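Local coordinates for peroxisomal membrane protein PEX15 (Saccharomyces cerevisiae, PDB 5VXV) that docks the Pex1/Pex6 AAA-ATPase on the peroxisomal membrane, so that this motor can extract the import receptor Pex5, at residues E65-F70 and I102-F107; V144-L149 and V194-A199; M40-F45 and K82-D87; I152-V157 and N169-L174. All blocks are in the same frame, centred on the assembly; numbering follows the deposited sequence.

In the fold
From the N terminus, contact 3 opens first, on helix 39-51, and contact 1 opens on helix 60-70 before contact 3 closes at the end of helix 75-86. Contact 1 closes on helix 91-108, so the two loops cross; they also touch, the ring of Phe45 packing on Ile66, Ile69 and Phe70. Helix 143-161 then opens both later contacts. Contact 4 closes first, on helix 168-177, and is nested inside the loop that contact 2 closes at the start of helix 196-217; Tyr171 and Glu197 join the two. Ile102, packed on Ile152 and Val157, ties the N-terminal pair of contacts to the C-terminal pair within this alpha-helical, probably cytoplasmic part of the protein.

Contact 1. Residues E65-F70 and I102-F107; sequences EILNIF and IKVIQF
Val104 meets helix 60-70 with both of its methyl groups, which reach two residues one helical turn apart, Leu67 and Phe70. Its CG1 lies anti to the backbone N (chi1 169°) and approaches Leu67 CD2 at 3.6 Å. The other methyl, CG2, is 3.8 Å from that same Leu67 CD2 and 3.7 Å from Phe70 CB, so it sits between the two residues. Leu67 has CG beside its backbone N (chi1 -73°); its chi2 of 174° sends CD1 out along the chain and leaves CD2 as the methyl turned to the valine. Phe70 behaves differently: CB faces Val104, but the ring turns away from it. One ring face is taken by Ile69 CG2, 4.0 Å above the plane and over the centre, while Ile66 CG2 lies in plane at the edge. The aromatic group therefore packs into its own helix and toward helix 39-51, where Cys49 touches it, and leaves its CB to the valine. No hydrogen bond crosses between 65-70 and 102-107. Val104 and Phe70 are buried, and their CA atoms are 6.9 Å apart. A branched aliphatic side chain set against residues i and i+3 of another helix is typical of helix-to-helix packing in the core of an all-alpha domain.

Contact 2. Residues V144-L149 and V194-A199; sequences VGLQEL and VSIEDA
Glu197 OE2 is gripped by two hydroxyls, hydrogen-bonding with Tyr171 OH and Ser182 OG, and so ties the first turn of helix 196-217 to its neighbours. The residue before it, Ile196, faces helix 143-161. Ile196 CG2 presses on the helix surface, 4.0 Å from Gln147 CA and equally far from Gln147 CB. The other branch of Ile196 extends to CD1, which meets Leu146 CD2 at 4.1 Å, the two side chains crossing at about a right angle. Ile196 thus has one branch on each of two successive residues, and Leu185 of helix 181-187 also touches both Leu146 and Ile196. Gln147 runs fully extended from a CG anti to the backbone N (chi1 -180°), which lays its amide along the start of helix 196-217. There Gln147 NE2 rests 3.5 Å from Ala199 CB, and it is hydrogen-bonded to Glu151 one turn further along its own helix. The N-terminal start of helix 196-217 is capped by a reciprocal pair of bonds. Asp198 N donates to Ser195 OG at 3.0 Å, nearly straight at 170°, and Ser195 N donates back to Asp198 OD2 at 3.0 Å, reaching that oxygen from above the carboxylate plane. These two side-chain-to-backbone-N bonds, with Ser195 at the N-cap, make a capping box, here at the start of the C-terminal helix.

Contact 3. Residues M40-F45 and K82-D87; sequences MILDLF and KIILGD
Segments 40-45 and 82-87 are set well apart: the nearest CA atoms, those of Leu42 and Ile84, are 9.2 Å from each other, and side chains alone bridge the distance. The first segment lies within helix 39-51; the second lies at the C-terminal part of helix 75-86 and includes Asp87, whose N bonds to Ile84 O at 3.2 Å. This is apolar helix-to-helix packing in the N-terminal half of an all-alpha domain, and no hydrogen bond crosses it. Leu42 carries one side unaided. With CG anti to the backbone N (chi1 173°) and chi2 at 58°, its CD2 projects toward two consecutive isoleucines and meets them through different branches. Ile84 starts out to one side, and its CG1, set beside the backbone N (chi1 -68°), is the atom that reaches the leucine. In the conformer described, one of two modelled, Ile84 CG1 is a looser 4.2 Å from Leu42 CD2. Phe35 of helix 32-37 also touches Leu42, while Ile94 and Phe97 of helix 91-108 pack on Ile84. Beside this apolar patch, Asp43 forms a salt bridge with Lys90. Ile83 points its CB at the leucine and offers the short branch, Ile83 CG2 lying 3.8 Å from Leu42 CD2.

Contact 4. Residues I152-V157 and N169-L174; sequences IFIFQV and NMYWAL
Ile154 of helix 143-161 is the central bump between two successive helices, inclined and roughly antiparallel, of this all-alpha domain; it fills the groove between Met170 and Tyr171 of helix 168-177. The axes of segments 152-157 and 169-174 pass 10.3 Å apart at an angle of 131°, and all five touching residues are buried in the fold. Two branches of Ile154 divide the work. CG2 faces the selenium of Met170, a selenomethionine, at 4.2 Å, while CD1 enters the angle between the ring and the backbone of Tyr171, 4.1 Å from Tyr171 CB and near the ring plane at its edge. Beyond this, Leu174 forms a second bump: its two methyls come obliquely to the CD1-CE1-CZ stretch of the Phe153 ring. Leu174 CD1 lies 3.9 Å from Phe153 CE1, and Leu174 CD2 is the same distance from Phe153 CD1. Phe153 reaches this position with CG anti to the backbone N (chi1 -176°), crossing the leucine obliquely. With an alanine here the ring is lost, and the two methyls of Leu174 would probably face a gap between the helices. The phenol OH of Tyr171 is hydrogen-bonded to Glu197 of helix 196-217, while on the ring edge nearer its CB, Tyr171 CD1 meets Ile154 CD1 at 4.0 Å.

Contact 1. Residues E65-F70 and I102-F107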
loop_
_atom_site.group_PDB
_atom_site.type_symbol
_atom_site.label_atom_id
_atom_site.label_comp_id
_atom_site.label_asym_id
_atom_site.label_seq_id
_atom_site.Cartn_x
_atom_site.Cartn_y
_atom_site.Cartn_z
ATOM N N GLU A 65 10.152 -3.424 -15.112
ATOM C CA GLU A 65 9.380 -4.590 -14.692
ATOM C C GLU A 65 8.609 -4.309 -13.409
ATOM O O GLU A 65 7.461 -4.746 -13.261
ATOM C CB GLU A 65 10.310 -5.792 -14.529
ATOM C CG GLU A 65 10.847 -6.298 -15.862
ATOM C CD GLU A 65 11.937 -7.346 -15.722
ATOM O OE1 GLU A 65 12.374 -7.878 -16.765
ATOM O OE2 GLU A 65 12.360 -7.639 -14.583
ATOM N N ILE A 66 9.209 -3.567 -12.476
ATOM C CA ILE A 66 8.480 -3.139 -11.284
ATOM C C ILE A 66 7.312 -2.244 -11.675
ATOM O O ILE A 66 6.178 -2.434 -11.216
ATOM C CB ILE A 66 9.427 -2.429 -10.298
ATOM C CG1 ILE A 66 10.466 -3.415 -9.759
ATOM C CG2 ILE A 66 8.639 -1.800 -9.145
ATOM C CD1 ILE A 66 11.542 -2.776 -8.902
ATOM N N LEU A 67 7.571 -1.253 -12.534
ATOM C CA LEU A 67 6.528 -0.305 -12.913
ATOM C C LEU A 67 5.340 -1.002 -13.561
ATOM O O LEU A 67 4.198 -0.557 -13.400
ATOM C CB LEU A 67 7.097 0.756 -13.858
ATOM C CG LEU A 67 8.022 1.794 -13.220
ATOM C CD1 LEU A 67 8.636 2.694 -14.282
ATOM C CD2 LEU A 67 7.273 2.627 -12.193
ATOM N N ASN A 68 5.581 -2.092 -14.292
ATOM C CA ASN A 68 4.478 -2.810 -14.920
ATOM C C ASN A 68 3.548 -3.418 -13.878
ATOM O O ASN A 68 2.342 -3.543 -14.123
ATOM C CB ASN A 68 5.021 -3.896 -15.846
ATOM C CG ASN A 68 4.084 -4.201 -16.995
ATOM N N ILE A 69 4.078 -3.789 -12.712
ATOM C CA ILE A 69 3.251 -4.431 -11.695
ATOM C C ILE A 69 2.472 -3.409 -10.871
ATOM O O ILE A 69 1.391 -3.725 -10.361
ATOM C CB ILE A 69 4.117 -5.318 -10.782
ATOM C CG1 ILE A 69 4.897 -6.355 -11.601
ATOM C CG2 ILE A 69 3.259 -6.012 -9.728
ATOM C CD1 ILE A 69 4.035 -7.269 -12.460
ATOM N N PHE A 70 2.991 -2.187 -10.712
ATOM C CA PHE A 70 2.403 -1.224 -9.784
ATOM C C PHE A 70 1.883 0.041 -10.460
ATOM O O PHE A 70 1.485 0.980 -9.760
ATOM C CB PHE A 70 3.417 -0.847 -8.699
ATOM C CG PHE A 70 3.865 -2.012 -7.860
ATOM C CD1 PHE A 70 2.945 -2.756 -7.137
ATOM C CD2 PHE A 70 5.200 -2.356 -7.788
ATOM C CE1 PHE A 70 3.350 -3.824 -6.365
ATOM C CE2 PHE A 70 5.612 -3.426 -7.020
ATOM C CZ PHE A 70 4.684 -4.161 -6.305
ATOM N N ILE A 102 1.719 3.639 -4.425
ATOM C CA ILE A 102 1.972 5.014 -4.008
ATOM C C ILE A 102 3.403 5.418 -4.343
ATOM O O ILE A 102 3.659 6.542 -4.787
ATOM C CB ILE A 102 1.673 5.159 -2.503
ATOM C CG1 ILE A 102 0.168 5.020 -2.253
ATOM C CG2 ILE A 102 2.188 6.491 -1.959
ATOM C CD1 ILE A 102 -0.195 4.749 -0.810
ATOM N N LYS A 103 4.352 4.503 -4.141
ATOM C CA LYS A 103 5.753 4.819 -4.405
ATOM C C LYS A 103 5.988 5.141 -5.874
ATOM O O LYS A 103 6.839 5.978 -6.198
ATOM C CB LYS A 103 6.645 3.662 -3.962
ATOM C CG LYS A 103 6.931 3.665 -2.473
ATOM C CD LYS A 103 7.733 2.452 -2.050
ATOM C CE LYS A 103 7.913 2.415 -0.542
ATOM N NZ LYS A 103 8.545 1.146 -0.092
ATOM N N VAL A 104 5.249 4.492 -6.776
ATOM C CA VAL A 104 5.368 4.797 -8.201
ATOM C C VAL A 104 4.883 6.215 -8.477
ATOM O O VAL A 104 5.566 7.011 -9.129
ATOM C CB VAL A 104 4.588 3.764 -9.038
ATOM C CG1 VAL A 104 4.465 4.218 -10.495
ATOM C CG2 VAL A 104 5.263 2.404 -8.965
ATOM N N ILE A 105 3.689 6.548 -7.985
ATOM C CA ILE A 105 3.133 7.878 -8.211
ATOM C C ILE A 105 4.046 8.940 -7.616
ATOM O O ILE A 105 4.275 9.994 -8.221
ATOM C CB ILE A 105 1.712 7.962 -7.620
ATOM C CG1 ILE A 105 0.784 6.964 -8.319
ATOM C CG2 ILE A 105 1.156 9.381 -7.744
ATOM C CD1 ILE A 105 -0.553 6.774 -7.624
ATOM N N GLN A 106 4.584 8.676 -6.426
ATOM C CA GLN A 106 5.308 9.701 -5.684
ATOM C C GLN A 106 6.663 10.012 -6.314
ATOM O O GLN A 106 7.075 11.177 -6.355
ATOM C CB GLN A 106 5.478 9.249 -4.234
ATOM C CG GLN A 106 6.187 10.243 -3.335
ATOM C CD GLN A 106 6.266 9.758 -1.901
ATOM O OE1 GLN A 106 5.745 8.694 -1.564
ATOM N NE2 GLN A 106 6.921 10.533 -1.048
ATOM N N PHE A 107 7.372 8.995 -6.806
ATOM C CA PHE A 107 8.758 9.166 -7.225
ATOM C C PHE A 107 9.011 8.924 -8.707
ATOM O O PHE A 107 9.921 9.543 -9.263
ATOM C CB PHE A 107 9.677 8.234 -6.417
ATOM C CG PHE A 107 9.648 8.488 -4.937
ATOM C CD1 PHE A 107 10.170 9.659 -4.411
ATOM C CD2 PHE A 107 9.104 7.556 -4.070
ATOM C CE1 PHE A 107 10.147 9.897 -3.049
ATOM C CE2 PHE A 107 9.078 7.787 -2.707
ATOM C CZ PHE A 107 9.600 8.960 -2.196
#

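Contact 2. Residues V144-L149 and V194-A199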
loop_
_atom_site.group_PDB
_atom_site.type_symbol
_atom_site.label_atom_id
_atom_site.label_comp_id
_atom_site.label_asym_id
_atom_site.label_seq_id
_atom_site.Cartn_x
_atom_site.Cartn_y
_atom_site.Cartn_z
ATOM N N VAL A 144 -5.952 -4.755 13.163
ATOM C CA VAL A 144 -4.709 -4.006 12.990
ATOM C C VAL A 144 -4.460 -3.720 11.514
ATOM O O VAL A 144 -4.053 -2.611 11.142
ATOM C CB VAL A 144 -3.532 -4.762 13.631
ATOM C CG1 VAL A 144 -2.212 -4.042 13.353
ATOM C CG2 VAL A 144 -3.752 -4.892 15.127
ATOM N N GLY A 145 -4.697 -4.706 10.652
ATOM C CA GLY A 145 -4.536 -4.478 9.226
ATOM C C GLY A 145 -5.491 -3.428 8.695
ATOM O O GLY A 145 -5.137 -2.642 7.811
ATOM N N LEU A 146 -6.717 -3.399 9.226
ATOM C CA LEU A 146 -7.698 -2.419 8.767
ATOM C C LEU A 146 -7.323 -1.012 9.217
ATOM O O LEU A 146 -7.425 -0.063 8.432
ATOM C CB LEU A 146 -9.094 -2.797 9.266
ATOM C CG LEU A 146 -10.232 -1.856 8.862
ATOM C CD1 LEU A 146 -10.262 -1.628 7.357
ATOM C CD2 LEU A 146 -11.564 -2.412 9.339
ATOM N N GLN A 147 -6.871 -0.854 10.465
ATOM C CA GLN A 147 -6.346 0.440 10.891
ATOM C C GLN A 147 -5.244 0.907 9.949
ATOM O O GLN A 147 -5.231 2.063 9.514
ATOM C CB GLN A 147 -5.815 0.372 12.326
ATOM C CG GLN A 147 -5.260 1.715 12.812
ATOM C CD GLN A 147 -4.556 1.635 14.152
ATOM O OE1 GLN A 147 -4.427 0.565 14.741
ATOM N NE2 GLN A 147 -4.085 2.779 14.633
ATOM N N GLU A 148 -4.308 0.013 9.620
ATOM C CA GLU A 148 -3.207 0.391 8.738
ATOM C C GLU A 148 -3.723 0.811 7.369
ATOM O O GLU A 148 -3.231 1.782 6.780
ATOM C CB GLU A 148 -2.213 -0.765 8.604
ATOM C CG GLU A 148 -0.987 -0.427 7.753
ATOM C CD GLU A 148 0.017 -1.565 7.673
ATOM O OE1 GLU A 148 -0.305 -2.616 7.083
ATOM O OE2 GLU A 148 1.136 -1.406 8.204
ATOM N N LEU A 149 -4.710 0.083 6.842
ATOM C CA LEU A 149 -5.257 0.394 5.525
ATOM C C LEU A 149 -5.846 1.801 5.494
ATOM O O LEU A 149 -5.592 2.576 4.563
ATOM C CB LEU A 149 -6.313 -0.647 5.149
ATOM C CG LEU A 149 -7.110 -0.394 3.868
ATOM C CD1 LEU A 149 -6.192 -0.345 2.656
ATOM C CD2 LEU A 149 -8.179 -1.462 3.701
ATOM N N VAL A 194 -10.724 1.489 23.169
ATOM C CA VAL A 194 -10.016 2.133 22.062
ATOM C C VAL A 194 -10.433 1.422 20.779
ATOM O O VAL A 194 -9.917 0.344 20.459
ATOM C CB VAL A 194 -8.493 2.104 22.239
ATOM C CG1 VAL A 194 -7.809 2.798 21.063
ATOM C CG2 VAL A 194 -8.099 2.774 23.548
ATOM N N SER A 195 -11.353 2.030 20.034
ATOM C CA SER A 195 -11.806 1.493 18.761
ATOM C C SER A 195 -10.838 1.883 17.645
ATOM O O SER A 195 -9.950 2.722 17.824
ATOM C CB SER A 195 -13.209 2.003 18.438
ATOM O OG SER A 195 -13.185 3.380 18.077
ATOM N N ILE A 196 -11.017 1.268 16.471
ATOM C CA ILE A 196 -10.210 1.667 15.320
ATOM C C ILE A 196 -10.436 3.142 15.016
ATOM O O ILE A 196 -9.493 3.879 14.705
ATOM C CB ILE A 196 -10.516 0.795 14.087
ATOM C CG1 ILE A 196 -10.244 -0.684 14.379
ATOM C CG2 ILE A 196 -9.662 1.258 12.902
ATOM C CD1 ILE A 196 -10.556 -1.614 13.205
ATOM N N GLU A 197 -11.689 3.597 15.095
ATOM C CA GLU A 197 -11.967 5.008 14.862
ATOM C C GLU A 197 -11.220 5.881 15.860
ATOM O O GLU A 197 -10.601 6.881 15.481
ATOM C CB GLU A 197 -13.470 5.277 14.939
ATOM C CG GLU A 197 -13.814 6.752 14.769
ATOM C CD GLU A 197 -15.275 6.985 14.450
ATOM O OE1 GLU A 197 -15.988 7.556 15.302
ATOM O OE2 GLU A 197 -15.710 6.594 13.348
ATOM N N ASP A 198 -11.273 5.519 17.146
ATOM C CA ASP A 198 -10.529 6.261 18.161
ATOM C C ASP A 198 -9.053 6.350 17.790
ATOM O O ASP A 198 -8.446 7.426 17.848
ATOM C CB ASP A 198 -10.686 5.597 19.531
ATOM C CG ASP A 198 -12.122 5.579 20.022
ATOM O OD1 ASP A 198 -12.913 6.457 19.614
ATOM O OD2 ASP A 198 -12.456 4.681 20.830
ATOM N N ALA A 199 -8.463 5.221 17.397
ATOM C CA ALA A 199 -7.033 5.190 17.110
ATOM C C ALA A 199 -6.688 6.049 15.900
ATOM O O ALA A 199 -5.681 6.767 15.912
ATOM C CB ALA A 199 -6.580 3.748 16.889
#

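Contact 3. Residues M40-F45 and K82-D87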
loop_
_atom_site.group_PDB
_atom_site.type_symbol
_atom_site.label_atom_id
_atom_site.label_comp_id
_atom_site.label_asym_id
_atom_site.label_seq_id
_atom_site.Cartn_x
_atom_site.Cartn_y
_atom_site.Cartn_z
HETATM N N MSE A 40 4.576 -17.672 -3.621
HETATM C CA MSE A 40 5.633 -17.165 -2.747
HETATM C C MSE A 40 6.635 -16.294 -3.504
HETATM O O MSE A 40 7.314 -15.461 -2.901
HETATM C CB MSE A 40 6.355 -18.318 -2.043
HETATM C CG MSE A 40 5.587 -18.921 -0.865
HETATM SE SE MSE A 40 5.025 -17.607 0.485
HETATM C CE MSE A 40 3.188 -17.330 -0.109
ATOM N N ILE A 41 6.725 -16.472 -4.825
ATOM C CA ILE A 41 7.520 -15.548 -5.627
ATOM C C ILE A 41 6.873 -14.170 -5.632
ATOM O O ILE A 41 7.551 -13.146 -5.478
ATOM C CB ILE A 41 7.712 -16.096 -7.054
ATOM C CG1 ILE A 41 8.510 -17.404 -7.008
ATOM C CG2 ILE A 41 8.421 -15.062 -7.935
ATOM C CD1 ILE A 41 8.783 -18.037 -8.367
ATOM N N LEU A 42 5.550 -14.118 -5.810
ATOM C CA LEU A 42 4.841 -12.847 -5.704
ATOM C C LEU A 42 4.988 -12.254 -4.309
ATOM O O LEU A 42 5.226 -11.051 -4.159
ATOM C CB LEU A 42 3.366 -13.047 -6.054
ATOM C CG LEU A 42 2.420 -11.862 -5.839
ATOM C CD1 LEU A 42 2.870 -10.647 -6.625
ATOM C CD2 LEU A 42 1.002 -12.259 -6.230
ATOM N N ASP A 43 4.858 -13.089 -3.274
ATOM C CA ASP A 43 4.964 -12.597 -1.905
ATOM C C ASP A 43 6.334 -11.974 -1.648
ATOM O O ASP A 43 6.432 -10.910 -1.027
ATOM C CB ASP A 43 4.696 -13.738 -0.924
ATOM C CG ASP A 43 4.089 -13.262 0.381
ATOM O OD1 ASP A 43 3.149 -12.438 0.343
ATOM O OD2 ASP A 43 4.545 -13.719 1.450
ATOM N N LEU A 44 7.404 -12.622 -2.117
ATOM C CA LEU A 44 8.741 -12.057 -1.948
ATOM C C LEU A 44 8.870 -10.735 -2.691
ATOM O O LEU A 44 9.396 -9.753 -2.155
ATOM C CB LEU A 44 9.800 -13.046 -2.438
ATOM C CG LEU A 44 11.232 -12.493 -2.495
ATOM C CD1 LEU A 44 11.697 -12.030 -1.121
ATOM C CD2 LEU A 44 12.193 -13.525 -3.064
ATOM N N PHE A 45 8.401 -10.696 -3.937
ATOM C CA PHE A 45 8.517 -9.484 -4.738
ATOM C C PHE A 45 7.863 -8.297 -4.039
ATOM O O PHE A 45 8.458 -7.219 -3.932
ATOM C CB PHE A 45 7.892 -9.713 -6.112
ATOM C CG PHE A 45 7.859 -8.486 -6.968
ATOM C CD1 PHE A 45 9.023 -7.985 -7.523
ATOM C CD2 PHE A 45 6.663 -7.830 -7.216
ATOM C CE1 PHE A 45 8.999 -6.858 -8.311
ATOM C CE2 PHE A 45 6.633 -6.701 -8.006
ATOM C CZ PHE A 45 7.800 -6.212 -8.554
ATOM N N LYS A 82 -5.995 -8.128 -8.784
ATOM C CA LYS A 82 -7.028 -9.140 -8.587
ATOM C C LYS A 82 -6.530 -10.275 -7.699
ATOM O O LYS A 82 -7.285 -10.805 -6.878
ATOM C CB LYS A 82 -7.497 -9.682 -9.937
ATOM C CG LYS A 82 -8.273 -8.675 -10.773
ATOM C CD LYS A 82 -8.765 -9.285 -12.075
ATOM C CE LYS A 82 -9.565 -8.282 -12.893
ATOM N N ILE A 83 -5.260 -10.661 -7.849
ATOM C CA ILE A 83 -4.709 -11.741 -7.035
ATOM C C ILE A 83 -4.549 -11.290 -5.589
ATOM O O ILE A 83 -4.956 -11.990 -4.655
ATOM C CB ILE A 83 -3.364 -12.218 -7.616
ATOM C CG1 ILE A 83 -3.566 -12.839 -8.999
ATOM C CG2 ILE A 83 -2.695 -13.221 -6.670
ATOM C CD1 ILE A 83 -2.272 -13.118 -9.741
ATOM N N ILE A 84 -3.948 -10.119 -5.383
ATOM C CA ILE A 84 -3.622 -9.681 -4.030
ATOM C C ILE A 84 -4.880 -9.240 -3.293
ATOM O O ILE A 84 -5.137 -9.666 -2.161
ATOM C CB ILE A 84 -2.555 -8.573 -4.073
ATOM C CG1 ILE A 84 -1.228 -9.172 -4.552
ATOM C CG2 ILE A 84 -2.381 -7.931 -2.699
ATOM C CD1 ILE A 84 -0.099 -8.179 -4.722
ATOM N N LEU A 85 -5.687 -8.378 -3.915
ATOM C CA LEU A 85 -6.927 -7.957 -3.273
ATOM C C LEU A 85 -7.922 -9.106 -3.153
ATOM O O LEU A 85 -8.855 -9.022 -2.344
ATOM C CB LEU A 85 -7.562 -6.793 -4.039
ATOM C CG LEU A 85 -7.026 -5.393 -3.720
ATOM C CD1 LEU A 85 -5.532 -5.280 -3.982
ATOM C CD2 LEU A 85 -7.797 -4.346 -4.516
ATOM N N GLY A 86 -7.738 -10.177 -3.931
ATOM C CA GLY A 86 -8.629 -11.320 -3.857
ATOM C C GLY A 86 -8.428 -12.200 -2.643
ATOM O O GLY A 86 -9.320 -12.986 -2.308
ATOM N N ASP A 87 -7.278 -12.098 -1.977
ATOM C CA ASP A 87 -7.018 -12.846 -0.748
ATOM C C ASP A 87 -7.275 -11.901 0.418
ATOM O O ASP A 87 -6.361 -11.257 0.936
ATOM C CB ASP A 87 -5.599 -13.399 -0.715
ATOM C CG ASP A 87 -5.359 -14.299 0.482
ATOM O OD1 ASP A 87 -6.256 -14.385 1.348
ATOM O OD2 ASP A 87 -4.276 -14.915 0.563
#

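Contact 4. Residues I152-V157 and N169-L174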
loop_
_atom_site.group_PDB
_atom_site.type_symbol
_atom_site.label_atom_id
_atom_site.label_comp_id
_atom_site.label_asym_id
_atom_site.label_seq_id
_atom_site.Cartn_x
_atom_site.Cartn_y
_atom_site.Cartn_z
ATOM N N ILE A 152 -3.059 4.396 5.630
ATOM C CA ILE A 152 -2.433 4.596 4.323
ATOM C C ILE A 152 -3.261 5.569 3.496
ATOM O O ILE A 152 -2.740 6.530 2.919
ATOM C CB ILE A 152 -2.257 3.255 3.587
ATOM C CG1 ILE A 152 -1.229 2.374 4.295
ATOM C CG2 ILE A 152 -1.817 3.493 2.138
ATOM C CD1 ILE A 152 -1.213 0.938 3.798
ATOM N N PHE A 153 -4.570 5.325 3.421
ATOM C CA PHE A 153 -5.444 6.185 2.634
ATOM C C PHE A 153 -5.326 7.638 3.081
ATOM O O PHE A 153 -5.163 8.541 2.255
ATOM C CB PHE A 153 -6.889 5.693 2.750
ATOM C CG PHE A 153 -7.863 6.450 1.892
ATOM C CD1 PHE A 153 -8.488 7.588 2.371
ATOM C CD2 PHE A 153 -8.160 6.017 0.609
ATOM C CE1 PHE A 153 -9.385 8.287 1.587
ATOM C CE2 PHE A 153 -9.058 6.713 -0.179
ATOM C CZ PHE A 153 -9.669 7.849 0.310
ATOM N N ILE A 154 -5.392 7.880 4.390
ATOM C CA ILE A 154 -5.396 9.253 4.889
ATOM C C ILE A 154 -4.004 9.870 4.794
ATOM O O ILE A 154 -3.827 10.952 4.223
ATOM C CB ILE A 154 -5.939 9.295 6.329
ATOM C CG1 ILE A 154 -7.413 8.880 6.337
ATOM C CG2 ILE A 154 -5.773 10.693 6.925
ATOM C CD1 ILE A 154 -8.035 8.773 7.717
ATOM N N PHE A 155 -2.993 9.199 5.355
ATOM C CA PHE A 155 -1.695 9.847 5.517
ATOM C C PHE A 155 -0.850 9.783 4.249
ATOM O O PHE A 155 -0.105 10.722 3.954
ATOM C CB PHE A 155 -0.937 9.220 6.690
ATOM C CG PHE A 155 -1.598 9.436 8.023
ATOM C CD1 PHE A 155 -1.975 10.706 8.426
ATOM C CD2 PHE A 155 -1.848 8.370 8.869
ATOM C CE1 PHE A 155 -2.589 10.909 9.648
ATOM C CE2 PHE A 155 -2.461 8.566 10.089
ATOM C CZ PHE A 155 -2.834 9.836 10.480
ATOM N N GLN A 156 -0.929 8.690 3.492
ATOM C CA GLN A 156 -0.105 8.578 2.296
ATOM C C GLN A 156 -0.788 9.123 1.049
ATOM O O GLN A 156 -0.107 9.672 0.175
ATOM C CB GLN A 156 0.302 7.120 2.066
ATOM C CG GLN A 156 1.109 6.527 3.214
ATOM C CD GLN A 156 2.077 5.448 2.759
ATOM O OE1 GLN A 156 2.524 5.437 1.612
ATOM N NE2 GLN A 156 2.411 4.538 3.667
ATOM N N VAL A 157 -2.110 9.004 0.944
ATOM C CA VAL A 157 -2.809 9.428 -0.265
ATOM C C VAL A 157 -3.371 10.835 -0.082
ATOM O O VAL A 157 -2.987 11.760 -0.806
ATOM C CB VAL A 157 -3.915 8.425 -0.644
ATOM C CG1 VAL A 157 -4.573 8.828 -1.956
ATOM C CG2 VAL A 157 -3.336 7.022 -0.756
ATOM N N ASN A 169 -11.043 16.183 9.140
ATOM C CA ASN A 169 -12.072 16.223 8.107
ATOM C C ASN A 169 -11.816 15.212 6.999
ATOM O O ASN A 169 -12.750 14.855 6.271
ATOM C CB ASN A 169 -12.166 17.632 7.522
ATOM C CG ASN A 169 -12.577 18.662 8.558
HETATM N N MSE A 170 -10.583 14.743 6.850
HETATM C CA MSE A 170 -10.283 13.716 5.865
HETATM C C MSE A 170 -10.931 12.394 6.256
HETATM O O MSE A 170 -11.420 11.651 5.403
HETATM C CB MSE A 170 -8.778 13.537 5.724
HETATM C CG MSE A 170 -8.074 14.760 5.194
HETATM SE SE MSE A 170 -6.156 14.546 5.295
HETATM C CE MSE A 170 -5.635 15.880 3.970
ATOM N N TYR A 171 -10.924 12.101 7.557
ATOM C CA TYR A 171 -11.580 10.892 8.037
ATOM C C TYR A 171 -13.092 11.003 7.886
ATOM O O TYR A 171 -13.742 10.096 7.357
ATOM C CB TYR A 171 -11.207 10.620 9.494
ATOM C CG TYR A 171 -11.911 9.407 10.053
ATOM C CD1 TYR A 171 -11.480 8.127 9.734
ATOM C CD2 TYR A 171 -13.009 9.538 10.889
ATOM C CE1 TYR A 171 -12.123 7.014 10.234
ATOM C CE2 TYR A 171 -13.660 8.430 11.394
ATOM C CZ TYR A 171 -13.212 7.171 11.064
ATOM O OH TYR A 171 -13.854 6.064 11.564
ATOM N N TRP A 172 -13.669 12.118 8.337
ATOM C CA TRP A 172 -15.115 12.277 8.239
ATOM C C TRP A 172 -15.572 12.313 6.787
ATOM O O TRP A 172 -16.652 11.804 6.466
ATOM C CB TRP A 172 -15.553 13.540 8.981
ATOM C CG TRP A 172 -15.147 13.538 10.426
ATOM C CD1 TRP A 172 -14.388 14.475 11.068
ATOM C CD2 TRP A 172 -15.467 12.542 11.405
ATOM N NE1 TRP A 172 -14.222 14.126 12.388
ATOM C CE2 TRP A 172 -14.874 12.942 12.619
ATOM C CE3 TRP A 172 -16.200 11.350 11.373
ATOM C CZ2 TRP A 172 -14.992 12.193 13.790
ATOM C CZ3 TRP A 172 -16.318 10.610 12.538
ATOM C CH2 TRP A 172 -15.716 11.034 13.729
ATOM N N ALA A 173 -14.761 12.887 5.893
ATOM C CA ALA A 173 -15.118 12.896 4.477
ATOM C C ALA A 173 -15.169 11.483 3.915
ATOM O O ALA A 173 -16.102 11.128 3.185
ATOM C CB ALA A 173 -14.125 13.749 3.687
ATOM N N LEU A 174 -14.168 10.661 4.235
ATOM C CA LEU A 174 -14.185 9.270 3.793
ATOM C C LEU A 174 -15.423 8.548 4.309
ATOM O O LEU A 174 -16.060 7.784 3.574
ATOM C CB LEU A 174 -12.913 8.563 4.259
ATOM C CG LEU A 174 -12.823 7.060 3.978
ATOM C CD1 LEU A 174 -12.897 6.776 2.487
ATOM C CD2 LEU A 174 -11.540 6.502 4.571
#